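PDB 3MZO: Lin2634 protein from Listeria innocua, which binds calcium at a histidine-aspartate site and is probably a metal-dependent phosphohydrolase of the HD-domain family, related to the 5'-deoxynucleotidase YfbR. Local coordinates for residues 5-10 against 68-73; 43-48 against 134-139; 81-86 against 159-164; 194-197 against 201-204. All blocks are in the same frame, centred on the assembly; numbering follows the deposited sequence.

Contact 1: 5-10 against 68-73; sequences HQYFQS and HDYSEL. With CA (calcium ion), chain M; CA (calcium ion), chain K.
Y7 and S10, one turn apart on helix 4-13, meet Y70 and L73 on the 3-10 turn that follows the metal-binding HD pair of this HD-domain fold, H68 and D69. Y7 comes first: with CG anti to its N (chi1 165°), its ring leans toward the other segment and brings the CD1 edge to Y70 OH at 3.4 Å. The two tyrosine rings are neither stacked nor perpendicular, their planes inclined at 49°. Beyond this pair, Y7 also packs edge-to-face with Y117.

S10 makes the polar link. Y70 OH donates to S10 OG over 2.9 Å, with OG lying in the plane of the Y70 ring at its edge. S10 OG is in turn modelled as donating to Y7 O, at a separation so short that its exact geometry is doubtful; the buried serine hydroxyl would then be held both by Y70 and by its own helix. S10 CB also rests on L73 CD1 at 3.7 Å.

The turn so packed starts right after the metal ligands. H68 NE2 and D69 OD2 share one calcium ion with H34 and D138, and E72 is paired with K79. The second calcium ion is held by H68 O at 2.6 Å, by D69 OD1 at 2.5 Å and by three waters, one of which donates to E72 OE2.

Contact 2: 43-48 against 134-139; sequences QFFGAV and LAISDK. With CA (calcium ion), chain K.
F45 on helix 31-51 faces S137 on helix 129-151 where the two backbones come nearest, with F45 CA 8.0 Å from S137 CA. No hydrogen bond joins the segments, and the contact rests on one aromatic ring and two side chains of consecutive residues.

The F45 ring is used on two sides. I136 CD1 lies over one face in a CH-pi contact, 4.1 Å from the ring centroid and 21° off the normal, displaced toward the rim so that its closest ring atom is F45 CD2 at 3.8 Å. The methyl gets there because I136 CG1 sits between its backbone N and carbonyl carbon (chi1 62°) and the chain then runs straight out to CD1. At the ring edge and in its plane is S137 OG, 3.5 Å from F45 CD2; this hydroxyl is bonded to I133 O in its own helix, so it meets the phenyl ring by packing.

These are two of the helices that carry the metal ligands of the HD-domain fold: H34 comes from helix 31-51 and D138 from helix 129-151. D138, next to S137, does not reach segment 43-48 but carries its carboxylate to the calcium ion, which D138 OD1 binds at 2.6 Å together with H34, H68 and D69, while OD2 forms a salt bridge with K125. S178 of helix 177-191 touches both F45 and I136, and F44 packs edge-to-face on F113 of a second subunit.

Contact 3: 81-86 against 159-164; sequences PVKYAT and FVEIYS
P81 and K83, in the long loop that leads into helix 87-108, lie across one side of helix 158-172 in this all-helical HD-domain fold. The closest backbone approach is P81 CA to I162 CA, 6.2 Å. The proline ring divides its carbons between two neighbouring helix residues: P81 CG is 3.8 Å from E161 CB, and P81 CD is 3.8 Å from I162 CG1. The proline side chain crosses both of them at about a right angle.

The E161 and I162 torsions suit this division. E161 CG and I162 CG1 are each anti to the carbonyl carbon of their own residue (chi1 -67° and -68°), so that I162 offers CG1 to the proline while E161 extends past it toward the lysine. K83 has a less regular first torsion (chi1 -103°), beyond which the chain is stretched out and crosses the glutamate nearly at right angles. Its CB lies over the centre of the neighbouring Y84 ring.

The charged pair is loose, a long salt bridge. The carboxylate has a firmer attachment in E161 OE2, which is hydrogen-bonded to N157, just before the helix begins. I158 widens the apolar patch by touching both P81 and K83, and Y84 OH reaches E108 of a third subunit. Near the end of the lysine chain, K83 CE is 3.5 Å from E161 OE1, nearer than K83 NZ, which stands 3.9 Å from that same oxygen.

Contact 4: 194-197 against 201-204; sequences KGIE and LPQL
I196 packs against L201 and P202 across a tight connection in which the chain passes through a short 3-10 turn and turns into helix 201-211. The apolar contacts carry most of it. I196 CD1 reaches L201 CB at 3.6 Å, and I196 CG1 lies 3.8 Å from L201 CD1, so the outer part of the isoleucine runs over the root of the leucine and one of its methyls, with the two side chains crossing at about a right angle. The same I196 CD1 is 4.0 Å from P202 CD. I196 starts from CG1 anti to its N (chi1 -152°), but its second torsion, -135°, lies away from the staggered positions, and with this twist CD1 is brought against both the leucine and the proline.

The proline ring also packs on backbone atoms: I196 O stands 3.4 Å from P202 CD, and P202 CG is 4.2 Å from E197 CA, so that the CD and CG edge of the ring rests against the backbone of residues 196-197.

No hydrogen bond passes directly between the segments; T199, in the intervening residues, joins them instead. Its OG1 is hydrogen-bonded both to I196 O and to L201 N, and so ties the 3-10 turn to the first turn of the helix.

This corner lies away from the calcium sites. Its apolar side is covered by three helices: F147 of helix 129-151 and L191 of helix 177-191 touch both I196 and L201, while Y163 of helix 158-172 packs on L201 and L204.

Overall arrangement
Contacts 1 and 2 are buried and share a calcium site, to which contact 1 gives H68 and D69 and contact 2 gives D138; H68 also packs on L134. Their chemistry differs: a hydroxyl-hydroxyl hydrogen bond and tilted tyrosines in contact 1, and in contact 2 a phenyl ring touched over one face by a methyl and at its edge by a hydroxyl, with no hydrogen bond between the segments. Contacts 3 and 4 are only partly buried and lie off the metal. Contact 3 adds a loose charged pair to proline packing, whereas contact 4 is wholly apolar between side chains. They meet where V160, Y163 and S164 touch L201 or L204. Helix 129-151 supplies a segment of contact 2 and also packs behind contacts 3 and 4.

Contact 1: 5-10 against 68-73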
loop_
_atom_site.group_PDB
_atom_site.type_symbol
_atom_site.label_atom_id
_atom_site.label_comp_id
_atom_site.label_asym_id
_atom_site.label_seq_id
_atom_site.Cartn_x
_atom_site.Cartn_y
_atom_site.Cartn_z
ATOM N N HIS B 5 -7.014 7.448 -27.420
ATOM C CA HIS B 5 -6.610 6.280 -26.635
ATOM C C HIS B 5 -5.677 6.685 -25.490
ATOM O O HIS B 5 -5.914 6.328 -24.327
ATOM C CB HIS B 5 -5.953 5.237 -27.519
ATOM C CG HIS B 5 -5.176 4.215 -26.771
ATOM N ND1 HIS B 5 -5.774 3.295 -25.934
ATOM C CD2 HIS B 5 -3.842 3.983 -26.703
ATOM C CE1 HIS B 5 -4.839 2.525 -25.406
ATOM N NE2 HIS B 5 -3.660 2.922 -25.855
ATOM N N GLN B 6 -4.677 7.489 -25.811
ATOM C CA GLN B 6 -3.713 7.949 -24.823
ATOM C C GLN B 6 -4.432 8.801 -23.777
ATOM O O GLN B 6 -4.143 8.735 -22.589
ATOM C CB GLN B 6 -2.581 8.792 -25.461
ATOM C CG GLN B 6 -1.898 8.187 -26.691
ATOM C CD GLN B 6 -1.071 6.941 -26.388
ATOM O OE1 GLN B 6 -0.629 6.729 -25.249
ATOM N NE2 GLN B 6 -0.851 6.106 -27.421
ATOM N N TYR B 7 -5.373 9.606 -24.220
ATOM C CA TYR B 7 -6.116 10.459 -23.307
ATOM C C TYR B 7 -6.956 9.596 -22.341
ATOM O O TYR B 7 -6.993 9.868 -21.130
ATOM C CB TYR B 7 -7.028 11.408 -24.090
ATOM C CG TYR B 7 -8.078 12.057 -23.224
ATOM C CD1 TYR B 7 -7.732 13.049 -22.321
ATOM C CD2 TYR B 7 -9.418 11.657 -23.283
ATOM C CE1 TYR B 7 -8.691 13.652 -21.506
ATOM C CE2 TYR B 7 -10.384 12.232 -22.440
ATOM C CZ TYR B 7 -10.008 13.231 -21.562
ATOM O OH TYR B 7 -10.932 13.824 -20.748
ATOM N N PHE B 8 -7.613 8.558 -22.877
ATOM C CA PHE B 8 -8.399 7.654 -22.037
ATOM C C PHE B 8 -7.503 6.947 -21.002
ATOM O O PHE B 8 -7.906 6.773 -19.850
ATOM C CB PHE B 8 -9.157 6.610 -22.891
ATOM C CG PHE B 8 -10.406 7.149 -23.603
ATOM C CD1 PHE B 8 -10.914 8.402 -23.355
ATOM C CD2 PHE B 8 -11.096 6.328 -24.467
ATOM C CE1 PHE B 8 -12.074 8.844 -24.005
ATOM C CE2 PHE B 8 -12.234 6.749 -25.119
ATOM C CZ PHE B 8 -12.738 8.002 -24.886
ATOM N N GLN B 9 -6.283 6.555 -21.398
ATOM C CA GLN B 9 -5.371 5.886 -20.446
ATOM C C GLN B 9 -4.986 6.839 -19.370
ATOM O O GLN B 9 -4.921 6.440 -18.217
ATOM C CB GLN B 9 -4.083 5.401 -21.089
ATOM C CG GLN B 9 -4.266 4.235 -21.984
ATOM C CD GLN B 9 -2.972 3.872 -22.638
ATOM O OE1 GLN B 9 -2.285 4.729 -23.218
ATOM N NE2 GLN B 9 -2.618 2.611 -22.551
ATOM N N SER B 10 -4.775 8.103 -19.747
ATOM C CA SER B 10 -4.365 9.124 -18.796
ATOM C C SER B 10 -5.362 9.296 -17.653
ATOM O O SER B 10 -4.989 9.715 -16.557
ATOM C CB SER B 10 -4.176 10.477 -19.481
ATOM O OG SER B 10 -5.418 11.143 -19.674
ATOM N N HIS B 68 -11.544 20.334 -13.823
ATOM C CA HIS B 68 -10.776 21.427 -13.217
ATOM C C HIS B 68 -9.403 21.004 -12.714
ATOM O O HIS B 68 -8.540 21.837 -12.685
ATOM C CB HIS B 68 -11.535 22.137 -12.089
ATOM C CG HIS B 68 -11.556 21.407 -10.779
ATOM N ND1 HIS B 68 -12.355 20.318 -10.547
ATOM C CD2 HIS B 68 -10.950 21.681 -9.604
ATOM C CE1 HIS B 68 -12.190 19.903 -9.303
ATOM N NE2 HIS B 68 -11.338 20.712 -8.707
ATOM N N ASP B 69 -9.205 19.738 -12.355
ATOM C CA ASP B 69 -7.893 19.281 -11.879
ATOM C C ASP B 69 -7.174 18.266 -12.780
ATOM O O ASP B 69 -6.173 17.670 -12.387
ATOM C CB ASP B 69 -8.024 18.746 -10.443
ATOM C CG ASP B 69 -7.978 19.849 -9.393
ATOM O OD1 ASP B 69 -7.595 20.953 -9.720
ATOM O OD2 ASP B 69 -8.260 19.610 -8.209
ATOM N N TYR B 70 -7.647 18.111 -14.010
ATOM C CA TYR B 70 -7.018 17.244 -14.979
ATOM C C TYR B 70 -5.524 17.601 -15.147
ATOM O O TYR B 70 -4.685 16.716 -15.284
ATOM C CB TYR B 70 -7.776 17.308 -16.325
ATOM C CG TYR B 70 -7.150 16.428 -17.367
ATOM C CD1 TYR B 70 -7.361 15.064 -17.364
ATOM C CD2 TYR B 70 -6.297 16.960 -18.328
ATOM C CE1 TYR B 70 -6.753 14.240 -18.284
ATOM C CE2 TYR B 70 -5.680 16.140 -19.263
ATOM C CZ TYR B 70 -5.919 14.783 -19.242
ATOM O OH TYR B 70 -5.287 13.966 -20.145
ATOM N N SER B 71 -5.188 18.886 -15.073
ATOM C CA SER B 71 -3.791 19.339 -15.237
ATOM C C SER B 71 -2.833 18.844 -14.170
ATOM O O SER B 71 -1.585 18.919 -14.351
ATOM C CB SER B 71 -3.719 20.873 -15.319
ATOM O OG SER B 71 -4.340 21.502 -14.211
ATOM N N GLU B 72 -3.373 18.343 -13.057
ATOM C CA GLU B 72 -2.517 17.757 -12.025
ATOM C C GLU B 72 -1.766 16.511 -12.537
ATOM O O GLU B 72 -0.812 16.034 -11.897
ATOM C CB GLU B 72 -3.266 17.570 -10.695
ATOM C CG GLU B 72 -3.337 18.912 -9.922
ATOM C CD GLU B 72 -4.248 18.906 -8.693
ATOM O OE1 GLU B 72 -4.211 17.936 -7.911
ATOM O OE2 GLU B 72 -4.978 19.906 -8.484
ATOM N N LEU B 73 -2.146 16.036 -13.726
ATOM C CA LEU B 73 -1.424 14.955 -14.386
ATOM C C LEU B 73 0.033 15.309 -14.629
ATOM O O LEU B 73 0.886 14.417 -14.619
ATOM C CB LEU B 73 -2.021 14.648 -15.750
ATOM C CG LEU B 73 -2.819 13.395 -15.974
ATOM C CD1 LEU B 73 -3.261 13.456 -17.432
ATOM C CD2 LEU B 73 -2.013 12.161 -15.722
HETATM CA CA CA M . -6.935 22.959 -11.043
HETATM CA CA CA K . -9.260 21.356 -6.844
HETATM O O HOH W 1 -8.050 23.207 -8.277
HETATM O O HOH W 2 -6.123 23.199 -13.063
HETATM O O HOH W 3 -4.848 22.104 -9.956
HETATM O O HOH W 4 -8.784 24.772 -11.043
#

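Contact 2: 43-48 against 134-139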
loop_
_atom_site.group_PDB
_atom_site.type_symbol
_atom_site.label_atom_id
_atom_site.label_comp_id
_atom_site.label_asym_id
_atom_site.label_seq_id
_atom_site.Cartn_x
_atom_site.Cartn_y
_atom_site.Cartn_z
ATOM N N GLN B 43 -23.125 19.767 -8.871
ATOM C CA GLN B 43 -24.444 19.308 -9.318
ATOM C C GLN B 43 -25.490 19.634 -8.281
ATOM O O GLN B 43 -26.600 20.031 -8.624
ATOM C CB GLN B 43 -24.390 17.792 -9.555
ATOM C CG GLN B 43 -25.726 17.046 -9.790
ATOM C CD GLN B 43 -25.490 15.602 -10.154
ATOM O OE1 GLN B 43 -25.364 15.246 -11.334
ATOM N NE2 GLN B 43 -25.394 14.763 -9.147
ATOM N N PHE B 44 -25.163 19.423 -7.006
ATOM C CA PHE B 44 -26.104 19.760 -5.973
ATOM C C PHE B 44 -26.336 21.267 -5.920
ATOM O O PHE B 44 -27.478 21.723 -5.845
ATOM C CB PHE B 44 -25.688 19.263 -4.596
ATOM C CG PHE B 44 -26.533 19.837 -3.513
ATOM C CD1 PHE B 44 -27.803 19.370 -3.308
ATOM C CD2 PHE B 44 -26.077 20.913 -2.748
ATOM C CE1 PHE B 44 -28.633 19.953 -2.331
ATOM C CE2 PHE B 44 -26.879 21.475 -1.771
ATOM C CZ PHE B 44 -28.167 20.982 -1.564
ATOM N N PHE B 45 -25.268 22.062 -5.957
ATOM C CA PHE B 45 -25.463 23.505 -5.936
ATOM C C PHE B 45 -26.226 24.010 -7.167
ATOM O O PHE B 45 -26.995 24.985 -7.075
ATOM C CB PHE B 45 -24.138 24.271 -5.703
ATOM C CG PHE B 45 -23.584 24.108 -4.299
ATOM C CD1 PHE B 45 -24.397 24.267 -3.179
ATOM C CD2 PHE B 45 -22.241 23.783 -4.101
ATOM C CE1 PHE B 45 -23.890 24.089 -1.895
ATOM C CE2 PHE B 45 -21.729 23.627 -2.812
ATOM C CZ PHE B 45 -22.550 23.765 -1.725
ATOM N N GLY B 46 -26.011 23.377 -8.303
ATOM C CA GLY B 46 -26.797 23.632 -9.495
ATOM C C GLY B 46 -28.312 23.521 -9.232
ATOM O O GLY B 46 -29.092 24.368 -9.684
ATOM N N ALA B 47 -28.694 22.467 -8.503
ATOM C CA ALA B 47 -30.075 22.235 -8.092
ATOM C C ALA B 47 -30.563 23.359 -7.210
ATOM O O ALA B 47 -31.683 23.850 -7.395
ATOM C CB ALA B 47 -30.210 20.866 -7.377
ATOM N N VAL B 48 -29.716 23.807 -6.285
ATOM C CA VAL B 48 -30.086 24.878 -5.387
ATOM C C VAL B 48 -30.314 26.163 -6.174
ATOM O O VAL B 48 -31.299 26.854 -5.967
ATOM C CB VAL B 48 -29.033 25.112 -4.270
ATOM C CG1 VAL B 48 -29.392 26.353 -3.476
ATOM C CG2 VAL B 48 -28.950 23.856 -3.348
ATOM N N LEU B 134 -18.109 26.290 -9.258
ATOM C CA LEU B 134 -16.857 25.509 -9.187
ATOM C C LEU B 134 -16.007 25.982 -8.020
ATOM O O LEU B 134 -15.447 25.155 -7.298
ATOM C CB LEU B 134 -16.043 25.610 -10.479
ATOM C CG LEU B 134 -14.642 24.954 -10.457
ATOM C CD1 LEU B 134 -14.630 23.482 -10.032
ATOM C CD2 LEU B 134 -13.944 25.140 -11.814
ATOM N N ALA B 135 -15.903 27.308 -7.838
ATOM C CA ALA B 135 -15.096 27.851 -6.747
ATOM C C ALA B 135 -15.580 27.324 -5.396
ATOM O O ALA B 135 -14.764 26.852 -4.595
ATOM C CB ALA B 135 -15.035 29.451 -6.755
ATOM N N ILE B 136 -16.882 27.368 -5.141
ATOM C CA ILE B 136 -17.358 26.987 -3.827
ATOM C C ILE B 136 -17.297 25.476 -3.656
ATOM O O ILE B 136 -17.050 25.002 -2.544
ATOM C CB ILE B 136 -18.750 27.537 -3.465
ATOM C CG1 ILE B 136 -19.835 27.010 -4.406
ATOM C CG2 ILE B 136 -18.752 29.096 -3.468
ATOM C CD1 ILE B 136 -21.266 27.500 -4.044
ATOM N N SER B 137 -17.512 24.728 -4.748
ATOM C CA SER B 137 -17.565 23.260 -4.687
ATOM C C SER B 137 -16.218 22.612 -4.345
ATOM O O SER B 137 -16.140 21.644 -3.582
ATOM C CB SER B 137 -18.113 22.709 -6.025
ATOM O OG SER B 137 -19.486 23.071 -6.187
ATOM N N ASP B 138 -15.161 23.155 -4.952
ATOM C CA ASP B 138 -13.782 22.794 -4.662
ATOM C C ASP B 138 -13.450 23.071 -3.171
ATOM O O ASP B 138 -12.883 22.220 -2.477
ATOM C CB ASP B 138 -12.888 23.605 -5.607
ATOM C CG ASP B 138 -11.449 23.127 -5.633
ATOM O OD1 ASP B 138 -11.168 21.991 -5.201
ATOM O OD2 ASP B 138 -10.589 23.903 -6.113
ATOM N N LYS B 139 -13.824 24.248 -2.670
ATOM C CA LYS B 139 -13.603 24.561 -1.261
ATOM C C LYS B 139 -14.439 23.700 -0.329
ATOM O O LYS B 139 -13.996 23.349 0.745
ATOM C CB LYS B 139 -13.836 26.048 -0.955
ATOM C CG LYS B 139 -12.872 27.002 -1.637
ATOM C CD LYS B 139 -11.408 26.709 -1.346
ATOM C CE LYS B 139 -10.499 27.677 -2.118
ATOM N NZ LYS B 139 -9.133 27.553 -1.643
HETATM CA CA CA K . -9.260 21.356 -6.844
HETATM O O HOH W 1 -8.050 23.207 -8.277
#

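Contact 3: 81-86 against 159-164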
loop_
_atom_site.group_PDB
_atom_site.type_symbol
_atom_site.label_atom_id
_atom_site.label_comp_id
_atom_site.label_asym_id
_atom_site.label_seq_id
_atom_site.Cartn_x
_atom_site.Cartn_y
_atom_site.Cartn_z
ATOM N N PRO B 81 -2.824 26.468 2.745
ATOM C CA PRO B 81 -2.841 27.940 2.695
ATOM C C PRO B 81 -1.439 28.586 2.660
ATOM O O PRO B 81 -0.435 27.905 2.921
ATOM C CB PRO B 81 -3.608 28.333 3.970
ATOM C CG PRO B 81 -3.364 27.219 4.923
ATOM C CD PRO B 81 -3.099 25.963 4.104
ATOM N N VAL B 82 -1.406 29.885 2.325
ATOM C CA VAL B 82 -0.161 30.669 2.183
ATOM C C VAL B 82 0.800 30.467 3.379
ATOM O O VAL B 82 0.634 31.067 4.448
ATOM C CB VAL B 82 -0.463 32.183 1.944
ATOM C CG1 VAL B 82 0.805 33.037 2.097
ATOM C CG2 VAL B 82 -1.105 32.381 0.561
ATOM N N LYS B 83 1.783 29.586 3.170
ATOM C CA LYS B 83 2.788 29.229 4.178
ATOM C C LYS B 83 4.199 29.569 3.691
ATOM O O LYS B 83 4.927 30.330 4.341
ATOM C CB LYS B 83 2.710 27.728 4.504
ATOM C CG LYS B 83 2.034 27.413 5.816
ATOM C CD LYS B 83 2.331 25.998 6.248
ATOM C CE LYS B 83 2.078 25.841 7.728
ATOM N NZ LYS B 83 2.151 24.413 8.140
ATOM N N TYR B 84 4.582 28.961 2.568
ATOM C CA TYR B 84 5.874 29.218 1.905
ATOM C C TYR B 84 5.689 29.838 0.508
ATOM O O TYR B 84 6.610 30.505 0.001
ATOM C CB TYR B 84 6.705 27.929 1.810
ATOM C CG TYR B 84 6.662 27.098 3.070
ATOM C CD1 TYR B 84 7.061 27.636 4.304
ATOM C CD2 TYR B 84 6.206 25.781 3.040
ATOM C CE1 TYR B 84 7.006 26.878 5.474
ATOM C CE2 TYR B 84 6.149 25.013 4.202
ATOM C CZ TYR B 84 6.561 25.574 5.412
ATOM O OH TYR B 84 6.506 24.822 6.546
ATOM N N ALA B 85 4.514 29.603 -0.100
ATOM C CA ALA B 85 4.130 30.203 -1.382
ATOM C C ALA B 85 3.210 31.416 -1.161
ATOM O O ALA B 85 2.064 31.270 -0.720
ATOM C CB ALA B 85 3.443 29.160 -2.283
ATOM N N THR B 86 3.731 32.609 -1.462
ATOM C CA THR B 86 2.943 33.844 -1.453
ATOM C C THR B 86 1.947 33.873 -2.618
ATOM O O THR B 86 1.936 32.989 -3.485
ATOM C CB THR B 86 3.843 35.104 -1.635
ATOM O OG1 THR B 86 4.594 34.973 -2.850
ATOM C CG2 THR B 86 4.790 35.316 -0.447
ATOM N N PHE B 159 -4.323 21.018 8.983
ATOM C CA PHE B 159 -5.726 20.726 8.651
ATOM C C PHE B 159 -6.709 21.774 9.195
ATOM O O PHE B 159 -7.650 22.160 8.486
ATOM C CB PHE B 159 -6.065 19.307 9.060
ATOM C CG PHE B 159 -5.257 18.301 8.307
ATOM C CD1 PHE B 159 -5.478 18.095 6.947
ATOM C CD2 PHE B 159 -4.224 17.631 8.912
ATOM C CE1 PHE B 159 -4.703 17.196 6.228
ATOM C CE2 PHE B 159 -3.436 16.735 8.188
ATOM C CZ PHE B 159 -3.692 16.523 6.846
ATOM N N VAL B 160 -6.454 22.281 10.402
ATOM C CA VAL B 160 -7.258 23.377 10.950
ATOM C C VAL B 160 -7.103 24.621 10.092
ATOM O O VAL B 160 -8.077 25.363 9.847
ATOM C CB VAL B 160 -6.832 23.709 12.398
ATOM C CG1 VAL B 160 -7.297 25.135 12.799
ATOM C CG2 VAL B 160 -7.381 22.644 13.351
ATOM N N GLU B 161 -5.886 24.846 9.608
ATOM C CA GLU B 161 -5.609 25.993 8.750
ATOM C C GLU B 161 -6.308 25.883 7.403
ATOM O O GLU B 161 -6.824 26.881 6.885
ATOM C CB GLU B 161 -4.098 26.168 8.538
ATOM C CG GLU B 161 -3.331 26.576 9.803
ATOM C CD GLU B 161 -1.813 26.300 9.695
ATOM O OE1 GLU B 161 -1.282 26.177 8.557
ATOM O OE2 GLU B 161 -1.152 26.189 10.759
ATOM N N ILE B 162 -6.325 24.689 6.831
ATOM C CA ILE B 162 -7.022 24.444 5.560
ATOM C C ILE B 162 -8.549 24.673 5.726
ATOM O O ILE B 162 -9.188 25.302 4.902
ATOM C CB ILE B 162 -6.749 22.989 5.053
ATOM C CG1 ILE B 162 -5.266 22.828 4.649
ATOM C CG2 ILE B 162 -7.666 22.627 3.868
ATOM C CD1 ILE B 162 -4.752 21.379 4.584
ATOM N N TYR B 163 -9.108 24.118 6.792
ATOM C CA TYR B 163 -10.513 24.238 7.089
ATOM C C TYR B 163 -10.893 25.727 7.219
ATOM O O TYR B 163 -11.885 26.201 6.631
ATOM C CB TYR B 163 -10.818 23.471 8.387
ATOM C CG TYR B 163 -12.238 23.595 8.875
ATOM C CD1 TYR B 163 -12.611 24.635 9.734
ATOM C CD2 TYR B 163 -13.214 22.691 8.471
ATOM C CE1 TYR B 163 -13.919 24.753 10.197
ATOM C CE2 TYR B 163 -14.524 22.798 8.928
ATOM C CZ TYR B 163 -14.873 23.837 9.781
ATOM O OH TYR B 163 -16.169 23.945 10.230
ATOM N N SER B 164 -10.066 26.464 7.957
ATOM C CA SER B 164 -10.308 27.880 8.195
ATOM C C SER B 164 -10.315 28.674 6.888
ATOM O O SER B 164 -11.213 29.496 6.650
ATOM C CB SER B 164 -9.268 28.410 9.171
ATOM O OG SER B 164 -9.381 27.714 10.396
#

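Contact 4: 194-197 against 201-204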
loop_
_atom_site.group_PDB
_atom_site.type_symbol
_atom_site.label_atom_id
_atom_site.label_comp_id
_atom_site.label_asym_id
_atom_site.label_seq_id
_atom_site.Cartn_x
_atom_site.Cartn_y
_atom_site.Cartn_z
ATOM N N LYS B 194 -21.069 13.682 15.968
ATOM C CA LYS B 194 -20.711 13.121 17.285
ATOM C C LYS B 194 -19.211 13.148 17.530
ATOM O O LYS B 194 -18.462 12.598 16.743
ATOM C CB LYS B 194 -21.221 11.678 17.403
ATOM C CG LYS B 194 -22.742 11.572 17.480
ATOM N N GLY B 195 -18.787 13.785 18.627
ATOM C CA GLY B 195 -17.364 13.917 18.995
ATOM C C GLY B 195 -16.755 15.272 18.648
ATOM O O GLY B 195 -15.671 15.628 19.134
ATOM N N ILE B 196 -17.450 16.047 17.819
ATOM C CA ILE B 196 -16.889 17.294 17.318
ATOM C C ILE B 196 -16.731 18.384 18.400
ATOM O O ILE B 196 -15.935 19.319 18.250
ATOM C CB ILE B 196 -17.727 17.826 16.137
ATOM C CG1 ILE B 196 -16.834 18.657 15.206
ATOM C CG2 ILE B 196 -18.998 18.549 16.654
ATOM C CD1 ILE B 196 -17.454 19.954 14.777
ATOM N N GLU B 197 -17.497 18.269 19.478
ATOM C CA GLU B 197 -17.321 19.150 20.641
ATOM C C GLU B 197 -16.008 18.894 21.422
ATOM O O GLU B 197 -15.719 19.613 22.385
ATOM C CB GLU B 197 -18.529 19.059 21.588
ATOM C CG GLU B 197 -18.575 17.802 22.481
ATOM C CD GLU B 197 -18.756 16.502 21.699
ATOM O OE1 GLU B 197 -19.602 16.473 20.776
ATOM O OE2 GLU B 197 -18.059 15.510 22.018
ATOM N N LEU B 201 -13.367 22.867 16.383
ATOM C CA LEU B 201 -14.152 23.292 15.217
ATOM C C LEU B 201 -15.326 24.196 15.571
ATOM O O LEU B 201 -15.517 25.226 14.907
ATOM C CB LEU B 201 -14.621 22.089 14.367
ATOM C CG LEU B 201 -13.505 21.288 13.647
ATOM C CD1 LEU B 201 -14.022 20.022 13.009
ATOM C CD2 LEU B 201 -12.787 22.144 12.609
ATOM N N PRO B 202 -16.096 23.847 16.628
ATOM C CA PRO B 202 -17.191 24.738 17.034
ATOM C C PRO B 202 -16.757 26.194 17.218
ATOM O O PRO B 202 -17.316 27.103 16.595
ATOM C CB PRO B 202 -17.671 24.125 18.360
ATOM C CG PRO B 202 -17.330 22.646 18.231
ATOM C CD PRO B 202 -16.039 22.623 17.463
ATOM N N GLN B 203 -15.743 26.404 18.052
ATOM C CA GLN B 203 -15.270 27.752 18.348
ATOM C C GLN B 203 -14.723 28.418 17.091
ATOM O O GLN B 203 -15.095 29.547 16.755
ATOM C CB GLN B 203 -14.182 27.716 19.431
ATOM C CG GLN B 203 -13.521 29.076 19.659
ATOM C CD GLN B 203 -12.645 29.101 20.885
ATOM O OE1 GLN B 203 -12.920 28.415 21.866
ATOM N NE2 GLN B 203 -11.590 29.904 20.845
ATOM N N LEU B 204 -13.836 27.700 16.414
ATOM C CA LEU B 204 -13.184 28.187 15.188
ATOM C C LEU B 204 -14.197 28.607 14.114
ATOM O O LEU B 204 -14.013 29.633 13.431
ATOM C CB LEU B 204 -12.266 27.091 14.656
ATOM C CG LEU B 204 -11.450 27.372 13.398
ATOM C CD1 LEU B 204 -10.485 28.564 13.583
ATOM C CD2 LEU B 204 -10.715 26.079 13.013
#